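Glycosyl hydrolase (Rhizobium leguminosarum bv. trifolii, PDB 5NDX) probably hydrolyses O-glycosidic bonds as a family 39 glycosyl hydrolase, the bacterial orthologue of human alpha-L-iduronidase. Local coordinates at residues A[453-456]-A[457-461]; A[485-488]-A[489-492]; A[225-228]-A[229-233]; A[30-33]-A[34-37]. The protein carries 2 engineered substitutions. All coordinates share one frame; numbering follows the deposited sequence.

Contact 1: A[453-456]-A[457-461]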
loop_
_atom_site.group_PDB
_atom_site.type_symbol
_atom_site.label_atom_id
_atom_site.label_comp_id
_atom_site.label_asym_id
_atom_site.label_seq_id
_atom_site.Cartn_x
_atom_site.Cartn_y
_atom_site.Cartn_z
ATOM N N MET A 453 12.318 9.943 10.346
ATOM C CA MET A 453 13.728 9.639 10.238
ATOM C C MET A 453 14.604 10.847 10.565
ATOM O O MET A 453 15.631 10.665 11.229
ATOM C CB MET A 453 14.091 9.076 8.846
ATOM C CG MET A 453 15.466 8.397 8.808
ATOM S SD MET A 453 15.824 7.591 7.239
ATOM C CE MET A 453 17.502 6.985 7.556
ATOM N N GLU A 454 14.232 12.053 10.080
ATOM C CA GLU A 454 14.960 13.275 10.407
ATOM C C GLU A 454 14.905 13.512 11.916
ATOM O O GLU A 454 15.909 13.896 12.556
ATOM C CB GLU A 454 14.444 14.535 9.676
ATOM C CG GLU A 454 14.799 14.607 8.185
ATOM C CD GLU A 454 13.889 13.721 7.273
ATOM O OE1 GLU A 454 13.013 12.958 7.755
ATOM O OE2 GLU A 454 14.099 13.763 6.037
ATOM N N VAL A 455 13.745 13.265 12.496
ATOM C CA VAL A 455 13.582 13.482 13.916
ATOM C C VAL A 455 14.518 12.537 14.689
ATOM O O VAL A 455 15.167 12.941 15.626
ATOM C CB VAL A 455 12.112 13.304 14.323
ATOM C CG1 VAL A 455 11.991 13.315 15.834
ATOM C CG2 VAL A 455 11.275 14.432 13.734
ATOM N N TRP A 456 14.501 11.260 14.320
ATOM C CA TRP A 456 15.346 10.258 14.917
ATOM C C TRP A 456 16.840 10.573 14.800
ATOM O O TRP A 456 17.577 10.421 15.786
ATOM C CB TRP A 456 15.076 8.922 14.236
ATOM C CG TRP A 456 15.930 7.759 14.697
ATOM C CD1 TRP A 456 15.960 7.191 15.946
ATOM C CD2 TRP A 456 16.844 7.009 13.894
ATOM N NE1 TRP A 456 16.812 6.128 15.955
ATOM C CE2 TRP A 456 17.366 5.986 14.706
ATOM C CE3 TRP A 456 17.268 7.101 12.564
ATOM C CZ2 TRP A 456 18.318 5.058 14.232
ATOM C CZ3 TRP A 456 18.207 6.178 12.085
ATOM C CH2 TRP A 456 18.705 5.154 12.919
ATOM N N GLU A 457 17.278 11.019 13.618
ATOM C CA GLU A 457 18.679 11.347 13.415
ATOM C C GLU A 457 19.091 12.494 14.339
ATOM O O GLU A 457 20.222 12.565 14.742
ATOM C CB GLU A 457 18.985 11.743 11.955
ATOM C CG GLU A 457 19.010 10.562 11.020
ATOM C CD GLU A 457 19.339 10.916 9.559
ATOM O OE1 GLU A 457 20.097 11.880 9.269
ATOM O OE2 GLU A 457 18.815 10.186 8.704
ATOM N N ALA A 458 18.171 13.398 14.649
ATOM C CA ALA A 458 18.492 14.536 15.539
ATOM C C ALA A 458 18.326 14.155 17.022
ATOM O O ALA A 458 18.643 14.965 17.871
ATOM C CB ALA A 458 17.644 15.777 15.204
ATOM N N GLN A 459 17.830 12.966 17.347
ATOM C CA GLN A 459 17.678 12.595 18.750
ATOM C C GLN A 459 19.051 12.195 19.329
ATOM O O GLN A 459 19.757 11.387 18.716
ATOM C CB GLN A 459 16.705 11.433 18.908
ATOM C CG GLN A 459 15.251 11.833 18.793
ATOM C CD GLN A 459 14.302 10.656 18.785
ATOM O OE1 GLN A 459 14.670 9.523 18.509
ATOM N NE2 GLN A 459 13.064 10.936 19.056
ATOM N N ARG A 460 19.413 12.724 20.497
ATOM C CA ARG A 460 20.695 12.340 21.133
ATOM C C ARG A 460 20.588 10.934 21.687
ATOM O O ARG A 460 19.595 10.591 22.340
ATOM C CB ARG A 460 21.128 13.317 22.223
ATOM C CG ARG A 460 22.559 13.097 22.811
ATOM C CD ARG A 460 22.920 14.210 23.812
ATOM N NE ARG A 460 21.889 14.307 24.875
ATOM C CZ ARG A 460 20.868 15.194 24.964
ATOM N NH1 ARG A 460 20.669 16.166 24.063
ATOM N NH2 ARG A 460 20.015 15.116 25.998
ATOM N N ASP A 461 21.571 10.096 21.359
ATOM C CA ASP A 461 21.602 8.735 21.853
ATOM C C ASP A 461 22.066 8.838 23.285
ATOM O O ASP A 461 23.209 9.256 23.562
ATOM C CB ASP A 461 22.551 7.890 21.018
ATOM C CG ASP A 461 22.591 6.463 21.441
ATOM O OD1 ASP A 461 22.086 6.134 22.539
ATOM O OD2 ASP A 461 23.187 5.674 20.667
#

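Contact 2: A[485-488]-A[489-492]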
loop_
_atom_site.group_PDB
_atom_site.type_symbol
_atom_site.label_atom_id
_atom_site.label_comp_id
_atom_site.label_asym_id
_atom_site.label_seq_id
_atom_site.Cartn_x
_atom_site.Cartn_y
_atom_site.Cartn_z
ATOM N N GLU A 485 8.118 11.025 20.629
ATOM C CA GLU A 485 8.476 12.047 19.654
ATOM C C GLU A 485 8.429 11.491 18.217
ATOM O O GLU A 485 7.906 12.138 17.336
ATOM C CB GLU A 485 9.830 12.669 20.047
ATOM C CG GLU A 485 10.364 13.754 19.145
ATOM C CD GLU A 485 11.845 14.200 19.481
ATOM O OE1 GLU A 485 12.534 13.652 20.414
ATOM O OE2 GLU A 485 12.317 15.125 18.785
ATOM N N LEU A 486 8.909 10.275 17.990
ATOM C CA LEU A 486 8.859 9.664 16.664
ATOM C C LEU A 486 7.455 9.362 16.226
ATOM O O LEU A 486 7.102 9.577 15.053
ATOM C CB LEU A 486 9.703 8.370 16.583
ATOM C CG LEU A 486 11.214 8.504 16.807
ATOM C CD1 LEU A 486 11.864 7.165 16.604
ATOM C CD2 LEU A 486 11.922 9.524 15.932
ATOM N N ARG A 487 6.632 8.867 17.141
ATOM C CA ARG A 487 5.254 8.552 16.811
ATOM C C ARG A 487 4.386 9.820 16.552
ATOM O O ARG A 487 3.354 9.726 15.854
ATOM C CB ARG A 487 4.604 7.653 17.896
ATOM C CG ARG A 487 5.229 6.281 17.941
ATOM C CD ARG A 487 4.382 5.269 18.667
ATOM N NE ARG A 487 4.749 3.910 18.282
ATOM C CZ ARG A 487 5.576 3.152 18.977
ATOM N NH1 ARG A 487 6.091 3.585 20.122
ATOM N NH2 ARG A 487 5.892 1.955 18.528
ATOM N N ARG A 488 4.740 10.967 17.127
ATOM C CA ARG A 488 4.098 12.242 16.727
ATOM C C ARG A 488 4.491 12.592 15.282
ATOM O O ARG A 488 3.631 12.934 14.454
ATOM C CB ARG A 488 4.466 13.380 17.676
ATOM C CG ARG A 488 3.895 14.791 17.393
ATOM C CD ARG A 488 4.394 15.881 18.391
ATOM N NE ARG A 488 4.834 15.327 19.726
ATOM C CZ ARG A 488 6.099 15.295 20.262
ATOM N NH1 ARG A 488 7.180 15.820 19.638
ATOM N NH2 ARG A 488 6.299 14.714 21.472
ATOM N N ALA A 489 5.781 12.454 14.985
ATOM C CA ALA A 489 6.313 12.785 13.683
ATOM C C ALA A 489 5.897 11.824 12.599
ATOM O O ALA A 489 5.891 12.235 11.427
ATOM C CB ALA A 489 7.852 12.887 13.712
ATOM N N GLN A 490 5.505 10.592 12.942
ATOM C CA GLN A 490 5.266 9.586 11.923
ATOM C C GLN A 490 3.930 9.750 11.225
ATOM O O GLN A 490 3.739 9.166 10.160
ATOM C CB GLN A 490 5.299 8.160 12.486
ATOM C CG GLN A 490 4.011 7.701 13.204
ATOM C CD GLN A 490 4.088 6.323 13.834
ATOM O OE1 GLN A 490 3.071 5.806 14.398
ATOM N NE2 GLN A 490 5.216 5.705 13.763
ATOM N N GLU A 491 3.020 10.521 11.827
ATOM C CA GLU A 491 1.665 10.659 11.304
ATOM C C GLU A 491 1.578 11.728 10.217
ATOM O O GLU A 491 2.170 12.800 10.359
ATOM C CB GLU A 491 0.660 11.015 12.418
ATOM C CG GLU A 491 0.560 10.013 13.586
ATOM C CD GLU A 491 0.301 8.567 13.182
ATOM O OE1 GLU A 491 -0.240 8.315 12.062
ATOM O OE2 GLU A 491 0.610 7.659 14.033
ATOM N N PRO A 492 0.820 11.452 9.144
ATOM C CA PRO A 492 0.633 12.474 8.080
ATOM C C PRO A 492 0.246 13.796 8.735
ATOM O O PRO A 492 -0.743 13.881 9.478
ATOM C CB PRO A 492 -0.510 11.906 7.260
ATOM C CG PRO A 492 -0.325 10.443 7.374
ATOM C CD PRO A 492 0.170 10.188 8.785
HETATM O O HOH W 1 1.005 8.346 16.425
HETATM O O HOH W 2 3.253 14.362 12.231
#

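Contact 3: A[225-228]-A[229-233]. With SO4 (sulfate ion), chain C.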
loop_
_atom_site.group_PDB
_atom_site.type_symbol
_atom_site.label_atom_id
_atom_site.label_comp_id
_atom_site.label_asym_id
_atom_site.label_seq_id
_atom_site.Cartn_x
_atom_site.Cartn_y
_atom_site.Cartn_z
ATOM N N ASN A 225 18.004 -1.354 -11.345
ATOM C CA ASN A 225 18.627 -2.567 -10.912
ATOM C C ASN A 225 19.074 -2.541 -9.452
ATOM O O ASN A 225 19.356 -1.486 -8.908
ATOM C CB ASN A 225 19.870 -2.829 -11.817
ATOM C CG ASN A 225 20.266 -4.281 -11.835
ATOM O OD1 ASN A 225 19.456 -5.195 -11.513
ATOM N ND2 ASN A 225 21.519 -4.534 -12.248
ATOM N N GLY A 226 19.129 -3.726 -8.856
ATOM C CA GLY A 226 19.640 -3.954 -7.509
ATOM C C GLY A 226 21.114 -3.598 -7.446
ATOM O O GLY A 226 21.802 -3.847 -8.396
ATOM N N SER A 227 21.564 -2.953 -6.358
ATOM C CA SER A 227 22.966 -2.629 -6.177
ATOM C C SER A 227 23.198 -2.208 -4.740
ATOM O O SER A 227 22.290 -1.737 -4.078
ATOM C CB SER A 227 23.316 -1.454 -7.106
ATOM O OG SER A 227 24.609 -1.038 -6.894
ATOM N N LYS A 228 24.447 -2.266 -4.303
ATOM C CA LYS A 228 24.875 -1.614 -3.070
ATOM C C LYS A 228 25.050 -0.130 -3.269
ATOM O O LYS A 228 25.079 0.618 -2.278
ATOM C CB LYS A 228 26.244 -2.122 -2.603
ATOM C CG LYS A 228 26.382 -3.610 -2.457
ATOM C CD LYS A 228 25.411 -4.081 -1.427
ATOM C CE LYS A 228 25.559 -5.578 -1.181
ATOM N NZ LYS A 228 24.424 -5.889 -0.267
ATOM N N GLU A 229 25.207 0.291 -4.520
ATOM C CA GLU A 229 25.273 1.715 -4.847
ATOM C C GLU A 229 23.879 2.279 -4.936
ATOM O O GLU A 229 22.956 1.568 -5.322
ATOM C CB GLU A 229 25.982 1.959 -6.175
ATOM C CG GLU A 229 27.497 1.998 -6.004
ATOM C CD GLU A 229 28.070 0.649 -5.730
ATOM O OE1 GLU A 229 27.873 -0.198 -6.591
ATOM O OE2 GLU A 229 28.672 0.442 -4.674
ATOM N N ASP A 230 23.747 3.554 -4.624
ATOM C CA ASP A 230 22.489 4.285 -4.849
ATOM C C ASP A 230 22.259 4.681 -6.288
ATOM O O ASP A 230 22.332 5.850 -6.672
ATOM C CB ASP A 230 22.400 5.516 -3.946
ATOM C CG ASP A 230 22.119 5.154 -2.501
ATOM O OD1 ASP A 230 21.874 3.987 -2.165
ATOM O OD2 ASP A 230 22.152 6.059 -1.670
ATOM N N LEU A 231 21.976 3.688 -7.104
ATOM C CA LEU A 231 21.630 3.938 -8.465
ATOM C C LEU A 231 20.288 4.695 -8.496
ATOM O O LEU A 231 19.476 4.618 -7.551
ATOM C CB LEU A 231 21.529 2.603 -9.212
ATOM C CG LEU A 231 22.782 1.721 -9.218
ATOM C CD1 LEU A 231 22.513 0.493 -10.088
ATOM C CD2 LEU A 231 24.039 2.407 -9.699
ATOM N N THR A 232 20.101 5.445 -9.573
ATOM C CA THR A 232 18.990 6.378 -9.711
ATOM C C THR A 232 17.776 5.685 -10.365
ATOM O O THR A 232 17.885 5.225 -11.480
ATOM C CB THR A 232 19.432 7.597 -10.541
ATOM O OG1 THR A 232 20.399 8.321 -9.769
ATOM C CG2 THR A 232 18.261 8.527 -10.771
ATOM N N PRO A 233 16.644 5.562 -9.668
ATOM C CA PRO A 233 15.441 5.030 -10.368
ATOM C C PRO A 233 15.105 5.752 -11.689
ATOM O O PRO A 233 15.188 6.961 -11.743
ATOM C CB PRO A 233 14.307 5.269 -9.356
ATOM C CG PRO A 233 14.997 5.243 -8.016
ATOM C CD PRO A 233 16.350 5.908 -8.268
HETATM S S SO4 C . 25.542 -4.229 3.530
HETATM O O1 SO4 C . 24.621 -5.127 2.917
HETATM O O2 SO4 C . 25.232 -2.900 3.107
HETATM O O3 SO4 C . 26.830 -4.646 3.057
HETATM O O4 SO4 C . 25.509 -4.261 4.958
#

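Contact 4: A[30-33]-A[34-37]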
loop_
_atom_site.group_PDB
_atom_site.type_symbol
_atom_site.label_atom_id
_atom_site.label_comp_id
_atom_site.label_asym_id
_atom_site.label_seq_id
_atom_site.Cartn_x
_atom_site.Cartn_y
_atom_site.Cartn_z
ATOM N N ALA A 30 5.572 -16.114 3.525
ATOM C CA ALA A 30 4.241 -16.199 4.119
ATOM C C ALA A 30 4.250 -16.409 5.620
ATOM O O ALA A 30 3.331 -15.965 6.312
ATOM C CB ALA A 30 3.447 -17.306 3.443
ATOM N N GLU A 31 5.297 -17.045 6.125
ATOM C CA GLU A 31 5.439 -17.287 7.564
ATOM C C GLU A 31 5.424 -16.007 8.386
ATOM O O GLU A 31 5.014 -16.046 9.553
ATOM C CB GLU A 31 6.751 -18.043 7.880
ATOM C CG GLU A 31 6.725 -19.521 7.537
ATOM C CD GLU A 31 6.971 -19.835 6.060
ATOM O OE1 GLU A 31 7.217 -18.902 5.253
ATOM O OE2 GLU A 31 6.911 -21.045 5.699
ATOM N N LEU A 32 5.843 -14.870 7.814
ATOM C CA LEU A 32 5.743 -13.593 8.558
ATOM C C LEU A 32 4.353 -13.291 8.976
ATOM O O LEU A 32 4.170 -12.639 10.003
ATOM C CB LEU A 32 6.307 -12.405 7.770
ATOM C CG LEU A 32 7.787 -12.473 7.462
ATOM C CD1 LEU A 32 8.164 -11.218 6.696
ATOM C CD2 LEU A 32 8.615 -12.639 8.726
ATOM N N LEU A 33 3.344 -13.806 8.265
ATOM C CA LEU A 33 1.951 -13.560 8.677
ATOM C C LEU A 33 1.615 -14.163 10.050
ATOM O O LEU A 33 0.671 -13.748 10.690
ATOM C CB LEU A 33 0.958 -14.094 7.648
ATOM C CG LEU A 33 0.808 -13.322 6.359
ATOM C CD1 LEU A 33 0.156 -14.111 5.238
ATOM C CD2 LEU A 33 -0.025 -12.065 6.614
ATOM N N LEU A 34 2.396 -15.122 10.508
ATOM C CA LEU A 34 2.191 -15.716 11.834
ATOM C C LEU A 34 2.940 -14.973 12.933
ATOM O O LEU A 34 2.724 -15.277 14.070
ATOM C CB LEU A 34 2.667 -17.169 11.852
ATOM C CG LEU A 34 2.135 -18.011 10.675
ATOM C CD1 LEU A 34 2.809 -19.386 10.650
ATOM C CD2 LEU A 34 0.623 -18.125 10.712
ATOM N N GLU A 35 3.800 -14.016 12.609
ATOM C CA GLU A 35 4.602 -13.311 13.624
ATOM C C GLU A 35 3.844 -12.119 14.225
ATOM O O GLU A 35 3.105 -11.446 13.528
ATOM C CB GLU A 35 5.884 -12.763 12.992
ATOM C CG GLU A 35 6.893 -13.807 12.522
ATOM C CD GLU A 35 7.309 -14.794 13.632
ATOM O OE1 GLU A 35 7.424 -14.445 14.817
ATOM O OE2 GLU A 35 7.488 -15.963 13.312
ATOM N N PRO A 36 4.071 -11.810 15.507
ATOM C CA PRO A 36 3.363 -10.652 16.091
ATOM C C PRO A 36 3.703 -9.278 15.489
ATOM O O PRO A 36 2.853 -8.378 15.488
ATOM C CB PRO A 36 3.756 -10.708 17.567
ATOM C CG PRO A 36 5.030 -11.510 17.578
ATOM C CD PRO A 36 4.821 -12.559 16.524
ATOM N N GLU A 37 4.915 -9.120 14.981
ATOM C CA GLU A 37 5.283 -7.898 14.324
ATOM C C GLU A 37 4.360 -7.606 13.110
ATOM O O GLU A 37 3.846 -6.507 12.979
ATOM C CB GLU A 37 6.718 -7.934 13.856
ATOM C CG GLU A 37 7.760 -8.055 14.968
ATOM C CD GLU A 37 8.027 -9.486 15.390
ATOM O OE1 GLU A 37 7.239 -10.411 15.065
ATOM O OE2 GLU A 37 9.035 -9.693 16.059
HETATM O O HOH W 3 6.435 -17.472 11.477
HETATM O O HOH W 4 0.473 -12.455 12.791
#

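Contact 1: A[453-456]-A[457-461]
Q459 folds back beside W456 where helix 452-457 ends. Its OE1 comes to the edge of the indole, near the ring plane, 3.7 Å from W456 CD1; the side chains run at about a right angle, with amide and ring planes 72° apart. The indole, its CG anti to the backbone N (chi1 177°), gives NE1 to P475 O, stacks on W320 and meets F329 edge-to-face. E457 sends an extended chain obliquely across M453, placing OE2 3.6 Å from M453 CE while that oxygen pairs with K281 in a salt bridge. In the backbone, E457 N donates to M453 O at 2.9 Å. The helix then winds down: A458 N bonds to E454 O at 3.1 Å and only weakly to V455 O, and Q459 N bonds to W456 O at 3.0 Å. Q459 NE2 donates to Q482 O and probably to E485 OE1, and an alanine here would probably leave both acceptors without this mate and open a gap beside the indole edge. Q459 OE1 is buried with no polar partner, which suggests that the bonds from its nitrogen do most to orient the amide.

Contact 2: A[485-488]-A[489-492]
The side-chain amide of Q490 lies with one face against the stem of R487: R487 CA sits almost directly over Q490 CD, 3.9 Å away, and R487 CG lies over the same face. The two side chains run alongside each other in the same direction, but the guanidinium is turned 87° from the amide and lies further out, where NH2 forms a salt bridge with D359. I361 and K362 of strand 358-362 also touch Q490. The carboxylate of E491 is shared between two partners, OE1 in a salt bridge with K362 and OE2 accepting from a water at 2.5 Å. That same water donates to R487 O at 2.8 Å. Q490 reaches its place with CG in the crowded position between backbone N and carbonyl carbon (chi1 80°), which sets CG 3.4 Å from R487 O. All this happens at the C-terminal end of helix 480-489, just before the chain enters strand 493-503, an outermost strand of the nine-stranded mixed sheet. The last turn is held by A489 N to E485 O at 3.2 Å, followed by a weak bond from Q490 N to L486 O (N-H...O angle 118°). Beyond it, a second water joins R488 O and E491 O, 2.7 Å from each, bridging two carbonyls across the helix end. A489 CB packs on L486 O, 3.6 Å off, and the same methyl touches V455 of helix 452-457.

Contact 3: A[225-228]-A[229-233]
E229 N donates to S227 OG at 2.8 Å, the bond of an ST turn, in which a serine side chain takes the part of a backbone carbonyl. The turn lies in the loop between strand 216-219 and helix 235-252, one of the beta-alpha connections of the TIM barrel, and just ahead of the turn the N225 side chain is about 7 Å from a bound 8U8 molecule. With OG anti to the nitrogen (chi1 175°), S227 turns its hydroxyl forward to meet the N-H of E229 nearly in the plane of that peptide. E229 then doubles back at chi2 (72°), which brings OE2 to 3.9 Å from K228 C; its CB lies 3.4 Å from S227 OG. The lysine itself runs outward to a salt bridge between NZ and D274, with a weak bond at 3.3 Å from K228 NZ to O1 of a sulfate ion, probably from the crystallisation liquor. D230 follows as the centre of an inverse gamma turn, closed by a weak 2.9 Å bond from L231 N to E229 O, and its OD1 bonds to H276 ND1. L231 turns back over the first half of the loop and also touches V224 and Q269. The leucine's CD1 methyl rests 3.7 Å from S227 CB and 3.9 Å from N225 O, an oxygen that accepts a bond from Q269 NE2.

Contact 4: A[30-33]-A[34-37]
L34 CB comes up to the oxygen end of the E31 carbonyl, 3.5 Å from E31 O, with CG close behind, while L34 N donates to that same oxygen at 2.9 Å. One residue on, the pattern repeats: E35 N bonds to L32 O at 3.0 Å, and E35 CB stands 3.4 Å from L32 O. Both are i to i+3 bonds, the pattern of a 3-10 turn. Two waters finish the polar shell. One donates to E31 O and to E35 OE2, the latter at 2.6 Å, and the other links L33 O with E35 O, 2.9 Å from E35 O. The glutamate comes within range of the first water because its chain bends at chi2 (-55°). With L34 cut back to an alanine, CB would still meet E31 O, but the packing of CG and CD1 on that oxygen and the touch on R80 would probably be lost. E35 holds the N-cap position of helix 36-45, and R332 NH1 forms salt bridges with both E35 OE1 and E37 OE2, linking the N-cap residue to the first turn of that helix. The 3-10 turn thus carries the chain from barrel strand 24-27 into helix 36-45, with L33 wedged between A81, V84 and M85 of helix 76-87 and the residues F27 and V58 of strands 24-27 and 55-58.

How the contacts relate
From the N terminus the order is contact 4, contact 3, contact 1, contact 2. Each closes only its own turn, and they follow in series, so none nests in or crosses another. Contact 4 carries barrel strand 24-27 into helix 36-45; contact 3 lies in the later connection from strand 216-219 to helix 235-252, their centres about 29 Å apart. Contacts 1 and 2 end the successive helices 452-457 and 480-489, and they alone touch: V455 CG1 lies 3.5 Å from E485 OE2, and L486 CD2 packs on W456 N. That pair ties the two helices together just ahead of strand 493-503 of the mixed sheet.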